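Local coordinates for glycosyl hydrolase family 2, TIM barrel domain protein (Parabacteroides merdae ATCC 43184, PDB 6DXU) that probably hydrolyses beta-glucuronides as a family 2 glycoside hydrolase, a beta-glucuronidase of a human gut bacterium, at residues W65-N75 with Y87-T95. Sequence-based numbering, arbitrary orientation.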
loop_
_atom_site.group_PDB
_atom_site.type_symbol
_atom_site.label_atom_id
_atom_site.label_comp_id
_atom_site.label_asym_id
_atom_site.label_seq_id
_atom_site.Cartn_x
_atom_site.Cartn_y
_atom_site.Cartn_z
ATOM N N TRP D 65 -6.842 -32.990 6.132
ATOM C CA TRP D 65 -6.756 -32.838 4.691
ATOM C C TRP D 65 -7.204 -34.124 4.007
ATOM O O TRP D 65 -7.239 -35.196 4.613
ATOM C CB TRP D 65 -5.315 -32.488 4.279
ATOM C CG TRP D 65 -4.811 -31.147 4.764
ATOM C CD1 TRP D 65 -4.753 -30.705 6.061
ATOM C CD2 TRP D 65 -4.261 -30.093 3.956
ATOM N NE1 TRP D 65 -4.218 -29.435 6.102
ATOM C CE2 TRP D 65 -3.909 -29.040 4.825
ATOM C CE3 TRP D 65 -4.044 -29.936 2.577
ATOM C CZ2 TRP D 65 -3.338 -27.852 4.368
ATOM C CZ3 TRP D 65 -3.474 -28.746 2.120
ATOM C CH2 TRP D 65 -3.139 -27.718 3.015
ATOM N N GLN D 66 -7.553 -34.025 2.730
ATOM C CA GLN D 66 -8.007 -35.187 1.962
ATOM C C GLN D 66 -6.954 -35.608 0.967
ATOM O O GLN D 66 -6.552 -34.777 0.108
ATOM C CB GLN D 66 -9.307 -34.861 1.241
ATOM C CG GLN D 66 -9.669 -35.805 0.130
ATOM C CD GLN D 66 -11.025 -35.472 -0.439
ATOM O OE1 GLN D 66 -11.448 -34.314 -0.390
ATOM N NE2 GLN D 66 -11.619 -36.428 -1.160
ATOM N N PRO D 67 -6.485 -36.830 0.968
ATOM C CA PRO D 67 -5.550 -37.256 -0.071
ATOM C C PRO D 67 -6.230 -37.218 -1.436
ATOM O O PRO D 67 -7.371 -37.658 -1.572
ATOM C CB PRO D 67 -5.160 -38.670 0.316
ATOM C CG PRO D 67 -6.190 -39.071 1.335
ATOM C CD PRO D 67 -6.720 -37.877 1.988
ATOM N N VAL D 68 -5.534 -36.656 -2.432
ATOM C CA VAL D 68 -6.064 -36.546 -3.790
ATOM C C VAL D 68 -4.968 -36.879 -4.798
ATOM O O VAL D 68 -3.773 -36.813 -4.504
ATOM C CB VAL D 68 -6.643 -35.136 -4.083
ATOM C CG1 VAL D 68 -7.827 -34.841 -3.179
ATOM C CG2 VAL D 68 -5.570 -34.044 -3.964
ATOM N N THR D 69 -5.400 -37.265 -5.996
ATOM C CA THR D 69 -4.543 -37.411 -7.167
ATOM C C THR D 69 -4.862 -36.262 -8.112
ATOM O O THR D 69 -6.032 -36.021 -8.407
ATOM C CB THR D 69 -4.797 -38.762 -7.868
ATOM O OG1 THR D 69 -4.524 -39.829 -6.953
ATOM C CG2 THR D 69 -3.906 -38.928 -9.094
ATOM N N LEU D 70 -3.814 -35.564 -8.619
ATOM C CA LEU D 70 -4.096 -34.475 -9.547
ATOM C C LEU D 70 -4.237 -35.024 -10.963
ATOM O O LEU D 70 -3.695 -36.086 -11.282
ATOM C CB LEU D 70 -2.973 -33.423 -9.504
ATOM C CG LEU D 70 -2.692 -32.691 -8.193
ATOM C CD1 LEU D 70 -1.676 -31.551 -8.442
ATOM C CD2 LEU D 70 -3.978 -32.161 -7.603
ATOM N N PRO D 71 -4.981 -34.337 -11.847
ATOM C CA PRO D 71 -5.690 -33.071 -11.642
ATOM C C PRO D 71 -6.915 -33.222 -10.743
ATOM O O PRO D 71 -7.479 -34.308 -10.615
ATOM C CB PRO D 71 -6.089 -32.655 -13.054
ATOM C CG PRO D 71 -6.230 -33.947 -13.789
ATOM C CD PRO D 71 -5.163 -34.860 -13.212
ATOM N N HIS D 72 -7.291 -32.121 -10.110
ATOM C CA HIS D 72 -8.320 -32.110 -9.086
ATOM C C HIS D 72 -9.108 -30.822 -9.190
ATOM O O HIS D 72 -8.533 -29.753 -9.435
ATOM C CB HIS D 72 -7.701 -32.210 -7.691
ATOM C CG HIS D 72 -8.696 -32.058 -6.578
ATOM N ND1 HIS D 72 -8.951 -30.853 -5.959
ATOM C CD2 HIS D 72 -9.497 -32.967 -5.976
ATOM C CE1 HIS D 72 -9.854 -31.031 -5.010
ATOM N NE2 HIS D 72 -10.213 -32.305 -5.009
ATOM N N CYS D 73 -10.415 -30.917 -8.950
ATOM C CA CYS D 73 -11.298 -29.758 -8.962
ATOM C C CYS D 73 -12.086 -29.708 -7.658
ATOM O O CYS D 73 -12.597 -30.743 -7.198
ATOM C CB CYS D 73 -12.239 -29.816 -10.175
ATOM S SG CYS D 73 -13.376 -28.424 -10.258
ATOM N N PHE D 74 -12.166 -28.506 -7.055
ATOM C CA PHE D 74 -12.934 -28.326 -5.822
ATOM C C PHE D 74 -14.346 -28.869 -5.951
ATOM O O PHE D 74 -14.951 -29.280 -4.956
ATOM C CB PHE D 74 -13.086 -26.842 -5.449
ATOM C CG PHE D 74 -11.811 -26.109 -5.116
ATOM C CD1 PHE D 74 -10.599 -26.758 -4.992
ATOM C CD2 PHE D 74 -11.861 -24.734 -4.875
ATOM C CE1 PHE D 74 -9.447 -26.046 -4.665
ATOM C CE2 PHE D 74 -10.717 -24.018 -4.533
ATOM C CZ PHE D 74 -9.512 -24.677 -4.430
ATOM N N ASN D 75 -14.898 -28.830 -7.163
ATOM C CA ASN D 75 -16.329 -28.938 -7.405
ATOM C C ASN D 75 -16.706 -30.238 -8.099
ATOM O O ASN D 75 -17.751 -30.302 -8.753
ATOM C CB ASN D 75 -16.774 -27.748 -8.243
ATOM C CG ASN D 75 -16.297 -26.437 -7.653
ATOM O OD1 ASN D 75 -15.395 -25.784 -8.189
ATOM N ND2 ASN D 75 -16.889 -26.057 -6.536
ATOM N N TYR D 87 -19.099 -24.672 -4.480
ATOM C CA TYR D 87 -18.160 -23.924 -3.658
ATOM C C TYR D 87 -17.346 -22.962 -4.510
ATOM O O TYR D 87 -16.672 -23.380 -5.459
ATOM C CB TYR D 87 -17.222 -24.881 -2.929
ATOM C CG TYR D 87 -16.175 -24.176 -2.090
ATOM C CD1 TYR D 87 -16.527 -23.494 -0.925
ATOM C CD2 TYR D 87 -14.828 -24.205 -2.455
ATOM C CE1 TYR D 87 -15.556 -22.863 -0.145
ATOM C CE2 TYR D 87 -13.854 -23.575 -1.689
ATOM C CZ TYR D 87 -14.229 -22.905 -0.535
ATOM O OH TYR D 87 -13.265 -22.283 0.232
ATOM N N GLU D 88 -17.380 -21.685 -4.144
ATOM C CA GLU D 88 -16.541 -20.650 -4.734
ATOM C C GLU D 88 -15.765 -20.010 -3.588
ATOM O O GLU D 88 -16.306 -19.202 -2.825
ATOM C CB GLU D 88 -17.398 -19.644 -5.493
ATOM C CG GLU D 88 -18.011 -20.235 -6.775
ATOM C CD GLU D 88 -18.768 -19.186 -7.577
ATOM O OE1 GLU D 88 -19.987 -18.990 -7.329
ATOM O OE2 GLU D 88 -18.122 -18.540 -8.425
ATOM N N GLY D 89 -14.496 -20.374 -3.449
ATOM C CA GLY D 89 -13.725 -19.905 -2.326
ATOM C C GLY D 89 -12.314 -20.446 -2.407
ATOM O O GLY D 89 -11.908 -21.027 -3.414
ATOM N N PRO D 90 -11.535 -20.244 -1.356
ATOM C CA PRO D 90 -10.153 -20.725 -1.359
ATOM C C PRO D 90 -10.039 -22.195 -0.974
ATOM O O PRO D 90 -10.893 -22.782 -0.307
ATOM C CB PRO D 90 -9.467 -19.830 -0.315
ATOM C CG PRO D 90 -10.572 -19.443 0.624
ATOM C CD PRO D 90 -11.818 -19.338 -0.225
ATOM N N GLY D 91 -8.952 -22.796 -1.433
ATOM C CA GLY D 91 -8.607 -24.146 -1.037
ATOM C C GLY D 91 -7.124 -24.324 -1.224
ATOM O O GLY D 91 -6.488 -23.591 -1.989
ATOM N N TRP D 92 -6.568 -25.296 -0.516
ATOM C CA TRP D 92 -5.127 -25.479 -0.500
ATOM C C TRP D 92 -4.741 -26.879 -0.958
ATOM O O TRP D 92 -5.467 -27.844 -0.724
ATOM C CB TRP D 92 -4.581 -25.249 0.887
ATOM C CG TRP D 92 -4.463 -23.795 1.275
ATOM C CD1 TRP D 92 -5.462 -22.978 1.739
ATOM C CD2 TRP D 92 -3.270 -23.006 1.253
ATOM N NE1 TRP D 92 -4.956 -21.719 2.017
ATOM C CE2 TRP D 92 -3.609 -21.717 1.738
ATOM C CE3 TRP D 92 -1.939 -23.268 0.891
ATOM C CZ2 TRP D 92 -2.675 -20.698 1.848
ATOM C CZ3 TRP D 92 -1.009 -22.245 1.011
ATOM C CH2 TRP D 92 -1.384 -20.978 1.479
ATOM N N TYR D 93 -3.560 -26.983 -1.575
ATOM C CA TYR D 93 -2.948 -28.265 -1.903
ATOM C C TYR D 93 -1.552 -28.296 -1.302
ATOM O O TYR D 93 -0.867 -27.281 -1.279
ATOM C CB TYR D 93 -2.825 -28.472 -3.433
ATOM C CG TYR D 93 -4.136 -28.476 -4.177
ATOM C CD1 TYR D 93 -4.812 -29.663 -4.416
ATOM C CD2 TYR D 93 -4.683 -27.295 -4.664
ATOM C CE1 TYR D 93 -6.021 -29.679 -5.109
ATOM C CE2 TYR D 93 -5.880 -27.291 -5.359
ATOM C CZ TYR D 93 -6.542 -28.493 -5.586
ATOM O OH TYR D 93 -7.732 -28.517 -6.275
ATOM N N LYS D 94 -1.106 -29.461 -0.851
ATOM C CA LYS D 94 0.280 -29.564 -0.416
ATOM C C LYS D 94 0.857 -30.907 -0.829
ATOM O O LYS D 94 0.151 -31.916 -0.875
ATOM C CB LYS D 94 0.438 -29.384 1.104
ATOM C CG LYS D 94 -0.203 -30.471 1.942
ATOM C CD LYS D 94 -0.106 -30.141 3.445
ATOM C CE LYS D 94 -0.721 -31.273 4.266
ATOM N NZ LYS D 94 -0.654 -31.007 5.739
ATOM N N THR D 95 2.159 -30.899 -1.115
ATOM C CA THR D 95 2.911 -32.115 -1.406
ATOM C C THR D 95 4.328 -31.911 -0.881
ATOM O O THR D 95 4.732 -30.797 -0.531
ATOM C CB THR D 95 2.910 -32.446 -2.911
ATOM O OG1 THR D 95 3.350 -33.799 -3.125
ATOM C CG2 THR D 95 3.822 -31.497 -3.693
#
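His72 ND1 and Tyr93 OH share a hydrogen bond of 2.7 Å, nearly straight at 169°, with the hydroxyl in the plane of the imidazole at its edge. The two rings are steeply inclined, their planes at 79°. Tyr93 OH is also bonded to the backbone N of Leu190, so this phenol oxygen is gripped twice. In a second hydrogen bond, farther along, Asn75 ND2 donates to Tyr87 O over 2.9 Å. It meets a lone pair in the carbonyl plane. Asp78, a ligand of a bound sodium ion, bonds both Asn75 ND2 and the backbone N of Tyr87, which ties this end of the contact to the metal site.

Both segments belong to the sugar-binding domain of the family 2 hydrolases. Strands 66-68 and 90-97 lie in one antiparallel sheet but are not neighbours. Strand 37-41 runs between them, and side chains reach across it.

Lys94 lies over one face of the Trp65 indole. Its extended chain puts Lys94 CD 3.8 Å from the centroid of the six-membered ring of Trp65, a CH-pi contact. Lys94 NZ is 3.9 Å from the centroid of the five-membered ring of Trp65, nearly on the ring normal, a cation-pi contact.

The remaining contacts are mostly van der Waals packing. Trp65 CH2 meets Trp92 CB at 3.6 Å. Leu70 CD2 touches the Tyr93 ring. Phe74 CE1 packs against Tyr93 CE2, and its CD2 meets the Tyr87 ring at that ring's edge. With CG beside the backbone N (chi1 -64°), the Phe74 ring reaches the backbone of 89-91, where Phe74 CZ comes 3.6 Å from Gly91 CA and Gly89 O lies at the ring edge.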